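Local atomic coordinates of TlmII (Streptoalloteichus hindustanus, PDB entry 4HVM), a protein that takes part in the biosynthesis of the antibiotic tallysomycin and, as a member of the condensation-domain family of nonribosomal peptide synthesis, probably binds phosphopantetheine. Residues Leu182-Glu185 with Thr186-Val189; Val281-Arg284 with Asp285-Gln288; Gly449-Ala452 with Ala453-Gln456. All blocks are in the same frame, centred on the assembly; numbering follows the deposited sequence.

Contact 1 of 3, residues Leu182-Glu185 with Thr186-Val189; sequences LDRE and TVRV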
loop_
_atom_site.group_PDB
_atom_site.type_symbol
_atom_site.label_atom_id
_atom_site.label_comp_id
_atom_site.label_asym_id
_atom_site.label_seq_id
_atom_site.Cartn_x
_atom_site.Cartn_y
_atom_site.Cartn_z
ATOM N N LEU A 182 3.252 19.643 -7.554
ATOM C CA LEU A 182 3.266 21.044 -7.152
ATOM C C LEU A 182 4.528 21.734 -7.659
ATOM O O LEU A 182 5.238 22.402 -6.904
ATOM C CB LEU A 182 3.172 21.161 -5.633
ATOM C CG LEU A 182 2.038 20.368 -4.988
ATOM C CD1 LEU A 182 2.011 20.603 -3.490
ATOM C CD2 LEU A 182 0.699 20.730 -5.610
ATOM N N ASP A 183 4.808 21.560 -8.946
ATOM C CA ASP A 183 6.003 22.139 -9.544
ATOM C C ASP A 183 5.936 23.665 -9.570
ATOM O O ASP A 183 6.946 24.341 -9.362
ATOM C CB ASP A 183 6.221 21.585 -10.953
ATOM C CG ASP A 183 7.665 21.707 -11.412
ATOM O OD1 ASP A 183 8.511 20.920 -10.931
ATOM O OD2 ASP A 183 7.950 22.583 -12.258
ATOM N N ARG A 184 4.746 24.203 -9.828
ATOM C CA ARG A 184 4.546 25.647 -9.795
ATOM C C ARG A 184 4.488 26.139 -8.358
ATOM O O ARG A 184 3.780 25.571 -7.528
ATOM C CB ARG A 184 3.268 26.048 -10.534
ATOM C CG ARG A 184 3.435 26.152 -12.039
ATOM C CD ARG A 184 2.379 27.059 -12.655
ATOM N NE ARG A 184 1.029 26.544 -12.454
ATOM C CZ ARG A 184 -0.016 27.297 -12.128
ATOM N NH1 ARG A 184 -1.208 26.740 -11.966
ATOM N NH2 ARG A 184 0.132 28.604 -11.963
ATOM N N GLU A 185 5.236 27.198 -8.069
ATOM C CA GLU A 185 5.300 27.746 -6.719
ATOM C C GLU A 185 3.963 28.335 -6.276
ATOM O O GLU A 185 3.551 28.164 -5.129
ATOM C CB GLU A 185 6.406 28.802 -6.623
ATOM C CG GLU A 185 6.561 29.444 -5.246
ATOM C CD GLU A 185 7.147 28.506 -4.201
ATOM O OE1 GLU A 185 7.528 27.368 -4.545
ATOM O OE2 GLU A 185 7.228 28.916 -3.023
ATOM N N THR A 186 3.290 29.025 -7.191
ATOM C CA THR A 186 1.990 29.623 -6.899
ATOM C C THR A 186 0.971 28.564 -6.483
ATOM O O THR A 186 0.078 28.830 -5.678
ATOM C CB THR A 186 1.447 30.412 -8.103
ATOM O OG1 THR A 186 1.477 29.583 -9.271
ATOM C CG2 THR A 186 2.294 31.647 -8.354
ATOM N N VAL A 187 1.112 27.365 -7.037
ATOM C CA VAL A 187 0.270 26.243 -6.653
ATOM C C VAL A 187 0.691 25.713 -5.288
ATOM O O VAL A 187 -0.150 25.456 -4.428
ATOM C CB VAL A 187 0.354 25.107 -7.686
ATOM C CG1 VAL A 187 -0.511 23.936 -7.259
ATOM C CG2 VAL A 187 -0.066 25.613 -9.054
ATOM N N ARG A 188 1.997 25.566 -5.091
ATOM C CA ARG A 188 2.529 25.031 -3.843
ATOM C C ARG A 188 2.133 25.890 -2.651
ATOM O O ARG A 188 1.724 25.374 -1.612
ATOM C CB ARG A 188 4.051 24.932 -3.909
ATOM C CG ARG A 188 4.635 23.862 -3.003
ATOM C CD ARG A 188 5.952 24.303 -2.378
ATOM N NE ARG A 188 5.760 24.855 -1.038
ATOM C CZ ARG A 188 5.850 26.146 -0.738
ATOM N NH1 ARG A 188 6.140 27.034 -1.679
ATOM N NH2 ARG A 188 5.655 26.550 0.509
ATOM N N VAL A 189 2.266 27.203 -2.808
ATOM C CA VAL A 189 1.906 28.149 -1.760
ATOM C C VAL A 189 0.423 28.040 -1.415
ATOM O O VAL A 189 0.044 28.069 -0.243
ATOM C CB VAL A 189 2.238 29.596 -2.179
ATOM C CG1 VAL A 189 1.679 30.594 -1.177
ATOM C CG2 VAL A 189 3.744 29.774 -2.339
#
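Glu185 and Arg188 lie side by side and point the same way, closing on each other in a salt bridge of 2.6 Å between Glu185 OE2 and Arg188 NH1. The carboxylate comes up to the edge of the guanidinium, with Glu185 CD in the guanidinium plane, but the two flat groups are twisted 36° apart. Glu185 OE1 stands further off, 3.2 Å from Arg188 NH1. Glu185 reaches this place with CG anti to the backbone N and a bend further out (chi2 71°), while the Arg188 chain bends twice to meet it.

The pair sits on the opening turn of helix 185-198, for which Arg184 is the N-cap residue. Arg184 O accepts the N-H of Arg188 at 3.0 Å and, weakly, that of Val187; the next bond, from Val189 N to Glu185 O, is 2.8 Å long. The acidic side chain on this first turn is probably favourable to the helix dipole.

Val187 is shared between two neighbours through its two methyls. Its CG2 lies over one face of the Arg184 guanidinium, offset toward the rim and 3.3 Å from Arg184 NH1. Its CG1 meets Leu182 CD2 at 3.8 Å, the two side chains crossing at about a right angle. Leu182 also brings its CB to 4.0 Å from Arg188 CG, and it is buried against Leu333 and Pro334 of another loop.

Contact 2 of 3, residues Val281-Arg284 with Asp285-Gln288; sequences VDLR and DHLQ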
loop_
_atom_site.group_PDB
_atom_site.type_symbol
_atom_site.label_atom_id
_atom_site.label_comp_id
_atom_site.label_asym_id
_atom_site.label_seq_id
_atom_site.Cartn_x
_atom_site.Cartn_y
_atom_site.Cartn_z
ATOM N N VAL A 281 -3.432 6.988 -2.667
ATOM C CA VAL A 281 -3.848 7.402 -3.998
ATOM C C VAL A 281 -2.735 7.106 -4.995
ATOM O O VAL A 281 -1.586 7.474 -4.767
ATOM C CB VAL A 281 -4.179 8.907 -4.038
ATOM C CG1 VAL A 281 -4.206 9.417 -5.471
ATOM C CG2 VAL A 281 -5.505 9.174 -3.352
ATOM N N ASP A 282 -3.073 6.426 -6.087
ATOM C CA ASP A 282 -2.106 6.135 -7.136
ATOM C C ASP A 282 -2.054 7.322 -8.086
ATOM O O ASP A 282 -3.047 7.645 -8.739
ATOM C CB ASP A 282 -2.495 4.865 -7.898
ATOM C CG ASP A 282 -1.366 4.331 -8.762
ATOM O OD1 ASP A 282 -0.418 5.094 -9.044
ATOM O OD2 ASP A 282 -1.426 3.148 -9.159
ATOM N N LEU A 283 -0.895 7.967 -8.162
ATOM C CA LEU A 283 -0.741 9.164 -8.984
ATOM C C LEU A 283 -0.714 8.863 -10.484
ATOM O O LEU A 283 -0.799 9.776 -11.304
ATOM C CB LEU A 283 0.508 9.948 -8.571
ATOM C CG LEU A 283 0.534 10.436 -7.120
ATOM C CD1 LEU A 283 1.802 11.224 -6.829
ATOM C CD2 LEU A 283 -0.703 11.266 -6.807
ATOM N N ARG A 284 -0.590 7.586 -10.832
ATOM C CA ARG A 284 -0.618 7.164 -12.228
ATOM C C ARG A 284 -1.988 7.430 -12.841
ATOM O O ARG A 284 -2.093 7.976 -13.938
ATOM C CB ARG A 284 -0.288 5.674 -12.347
ATOM C CG ARG A 284 1.118 5.284 -11.914
ATOM C CD ARG A 284 1.287 3.772 -11.936
ATOM N NE ARG A 284 2.605 3.361 -11.464
ATOM C CZ ARG A 284 2.928 3.224 -10.184
ATOM N NH1 ARG A 284 2.029 3.468 -9.240
ATOM N NH2 ARG A 284 4.152 2.844 -9.845
ATOM N N ASP A 285 -3.035 7.036 -12.125
ATOM C CA ASP A 285 -4.399 7.190 -12.613
ATOM C C ASP A 285 -4.864 8.635 -12.483
ATOM O O ASP A 285 -5.517 9.173 -13.377
ATOM C CB ASP A 285 -5.347 6.273 -11.838
ATOM C CG ASP A 285 -4.973 4.808 -11.964
ATOM O OD1 ASP A 285 -4.492 4.413 -13.049
ATOM O OD2 ASP A 285 -5.160 4.054 -10.983
ATOM N N HIS A 286 -4.521 9.257 -11.359
ATOM C CA HIS A 286 -4.984 10.603 -11.042
ATOM C C HIS A 286 -4.309 11.694 -11.875
ATOM O O HIS A 286 -4.942 12.686 -12.245
ATOM C CB HIS A 286 -4.786 10.885 -9.551
ATOM C CG HIS A 286 -5.206 12.260 -9.138
ATOM N ND1 HIS A 286 -4.332 13.171 -8.584
ATOM C CD2 HIS A 286 -6.406 12.884 -9.206
ATOM C CE1 HIS A 286 -4.976 14.295 -8.325
ATOM N NE2 HIS A 286 -6.235 14.147 -8.695
ATOM N N LEU A 287 -3.024 11.511 -12.162
ATOM C CA LEU A 287 -2.258 12.521 -12.890
ATOM C C LEU A 287 -1.863 12.083 -14.297
ATOM O O LEU A 287 -1.099 12.769 -14.979
ATOM C CB LEU A 287 -1.015 12.927 -12.095
ATOM C CG LEU A 287 -1.270 13.709 -10.803
ATOM C CD1 LEU A 287 0.039 14.172 -10.173
ATOM C CD2 LEU A 287 -2.195 14.891 -11.053
ATOM N N GLN A 288 -2.395 10.941 -14.720
ATOM C CA GLN A 288 -2.129 10.394 -16.049
ATOM C C GLN A 288 -0.642 10.202 -16.345
ATOM O O GLN A 288 -0.195 10.422 -17.468
ATOM C CB GLN A 288 -2.801 11.233 -17.143
ATOM C CG GLN A 288 -4.270 10.906 -17.347
ATOM C CD GLN A 288 -5.131 11.352 -16.184
ATOM O OE1 GLN A 288 -4.999 12.475 -15.693
ATOM N NE2 GLN A 288 -6.016 10.472 -15.731
#
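Asp285 lays its carboxylate alongside the CB of Asp282, with Asp285 OD2 4.2 Å from Asp282 CB. The two acids come close here, Asp282 OD2 and Asp285 OD2 being 4.3 Å apart, a proximity that Arg148 probably eases: it forms a salt bridge with Asp285 OD1 and a long, weak ion pair with Asp282 OD2.

Asp282 is the N-cap of the short helix 283-286, and its OD1 is gripped twice by one residue. The backbone N of Arg284 approaches OD1 of Asp282 at 3.1 Å from above the carboxylate plane, 48° out of it. Arg284 NH1 comes to the same Asp282 OD1 at 2.9 Å from the opposite face, on the syn side, as a salt bridge. The arginine chain runs extended from CG to NE, and its final torsion (chi4 83°) turns the guanidinium so that Asp282 CG lies at its edge, in plane. With an alanine here instead of Asp282, the N-H of Arg284 would probably lose its capping acceptor, and the guanidinium one of its carboxylate partners.

Behind the cap the helix makes barely one turn. Asp282 O receives only weak bonds from Asp285 N and His286 N, whereas Leu287 N reaches Leu283 O at 2.9 Å.

Arg284 NE is bound to Val292 O, and NH1 also salt-bridges Asp146, which seems to match the aspartate of a degenerate form of the HHxxxDG signature of condensation domains. At the end of strand 274-282, Val281 pairs by backbone with Asp298 and packs on Val300 of strand 297-305 and Phe325 of helix 314-330; His286 touches Val329 of that helix, and Leu287 rests on Phe179 and Pro181.

Contact 3 of 3, residues Gly449-Ala452 with Ala453-Gln456; sequences GLDA and AMAQ
Leu450 and Met454, one turn apart on helix 445-459, are joined by main chain and side chain alike. In the backbone, the N-H of Met454 is given to Leu450 O at 2.8 Å. That of Ala453 goes to Gly449 O at 3.0 Å. Gln456 N in turn reaches Ala452 O at 3.1 Å, and all three bonds follow the regular i to i+4 pattern of an alpha helix. The bond between Ala455 N and Asp451 O, in the same pattern, is longer, 3.3 Å, and weak.

Apolar contact rests on Met454, modelled as selenomethionine. Its CG stands beside the backbone N, and a bend at the selenium (chi3 -67°) swings the methyl back over the preceding turn. There Met454 CE lies 4.2 Å from Leu450 CB and 3.6 Å from Asp451 CA, so the methyl lies closer to the main chain than to the leucine side chain.

These apolar groups also pack outward. Leu450 and Met454 both touch Leu248 of helix 241-255, Ala453 meets Trp251 of the same helix, and Met454 reaches Leu220 and Val222 of strand 216-223.

Among polar side chains, Gln456, whose end leads away from the preceding turn, gives NE2 to Asp460 O in a weak hydrogen bond near the end of the helix.

With no charged pair bridging the two segments, cohesion along this part of the helix comes from peptide hydrogen bonds, backed by the apolar touch of Met454 on the turn before it, while the buried side chains of Leu450, Ala453 and Met454 pack against helix 241-255, and Met454 against strand 216-223 at the edge of the sheet as well.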
loop_
_atom_site.group_PDB
_atom_site.type_symbol
_atom_site.label_atom_id
_atom_site.label_comp_id
_atom_site.label_asym_id
_atom_site.label_seq_id
_atom_site.Cartn_x
_atom_site.Cartn_y
_atom_site.Cartn_z
ATOM N N GLY A 449 -20.184 -5.408 12.096
ATOM C CA GLY A 449 -20.887 -4.206 11.685
ATOM C C GLY A 449 -20.736 -3.930 10.201
ATOM O O GLY A 449 -21.714 -3.631 9.514
ATOM N N LEU A 450 -19.506 -4.027 9.707
ATOM C CA LEU A 450 -19.234 -3.845 8.288
ATOM C C LEU A 450 -19.951 -4.895 7.452
ATOM O O LEU A 450 -20.484 -4.589 6.387
ATOM C CB LEU A 450 -17.733 -3.917 8.007
ATOM C CG LEU A 450 -16.839 -2.779 8.491
ATOM C CD1 LEU A 450 -15.423 -2.955 7.961
ATOM C CD2 LEU A 450 -17.402 -1.438 8.067
ATOM N N ASP A 451 -19.956 -6.133 7.940
ATOM C CA ASP A 451 -20.567 -7.249 7.225
ATOM C C ASP A 451 -22.052 -7.017 6.969
ATOM O O ASP A 451 -22.537 -7.224 5.859
ATOM C CB ASP A 451 -20.357 -8.554 7.994
ATOM C CG ASP A 451 -20.811 -9.769 7.215
ATOM O OD1 ASP A 451 -20.864 -9.703 5.968
ATOM O OD2 ASP A 451 -21.110 -10.799 7.855
ATOM N N ALA A 452 -22.765 -6.583 8.002
ATOM C CA ALA A 452 -24.186 -6.298 7.878
ATOM C C ALA A 452 -24.413 -5.076 7.001
ATOM O O ALA A 452 -25.320 -5.057 6.169
ATOM C CB ALA A 452 -24.804 -6.086 9.246
ATOM N N ALA A 453 -23.579 -4.061 7.190
ATOM C CA ALA A 453 -23.721 -2.812 6.456
ATOM C C ALA A 453 -23.468 -3.010 4.964
ATOM O O ALA A 453 -24.134 -2.397 4.130
ATOM C CB ALA A 453 -22.787 -1.755 7.023
HETATM N N MSE A 454 -22.509 -3.871 4.632
HETATM C CA MSE A 454 -22.197 -4.162 3.236
HETATM C C MSE A 454 -23.363 -4.850 2.540
HETATM O O MSE A 454 -23.729 -4.490 1.420
HETATM C CB MSE A 454 -20.938 -5.021 3.128
HETATM C CG MSE A 454 -19.645 -4.232 3.176
HETATM SE SE MSE A 454 -18.081 -5.355 2.940
HETATM C CE MSE A 454 -18.228 -6.372 4.589
ATOM N N ALA A 455 -23.943 -5.841 3.211
ATOM C CA ALA A 455 -25.107 -6.545 2.686
ATOM C C ALA A 455 -26.242 -5.569 2.412
ATOM O O ALA A 455 -26.891 -5.639 1.370
ATOM C CB ALA A 455 -25.560 -7.621 3.658
ATOM N N GLN A 456 -26.462 -4.652 3.348
ATOM C CA GLN A 456 -27.494 -3.637 3.206
ATOM C C GLN A 456 -27.187 -2.694 2.048
ATOM O O GLN A 456 -28.080 -2.327 1.285
ATOM C CB GLN A 456 -27.634 -2.841 4.503
ATOM C CG GLN A 456 -28.724 -1.793 4.468
ATOM C CD GLN A 456 -30.095 -2.397 4.262
ATOM O OE1 GLN A 456 -30.674 -2.975 5.181
ATOM N NE2 GLN A 456 -30.623 -2.265 3.051
#

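Following the chain from its N terminus, the three contacts come in series, each within one continuous run of eight residues, so none closes a long loop and none nests in or crosses another. Contact 1 starts helix 185-198 at the surface. Contact 2 follows strand 274-282 of the six-stranded sheet into a short helix; the centres of these two are 18 Å apart, with nearest atoms about 7 Å apart and no touch. Contact 3, within helix 445-459, lies about 30 Å from contact 2 and 42 Å from contact 1, centre to centre. It packs beside strand 216-223, an outermost strand of the same sheet to which strand 274-282 belongs.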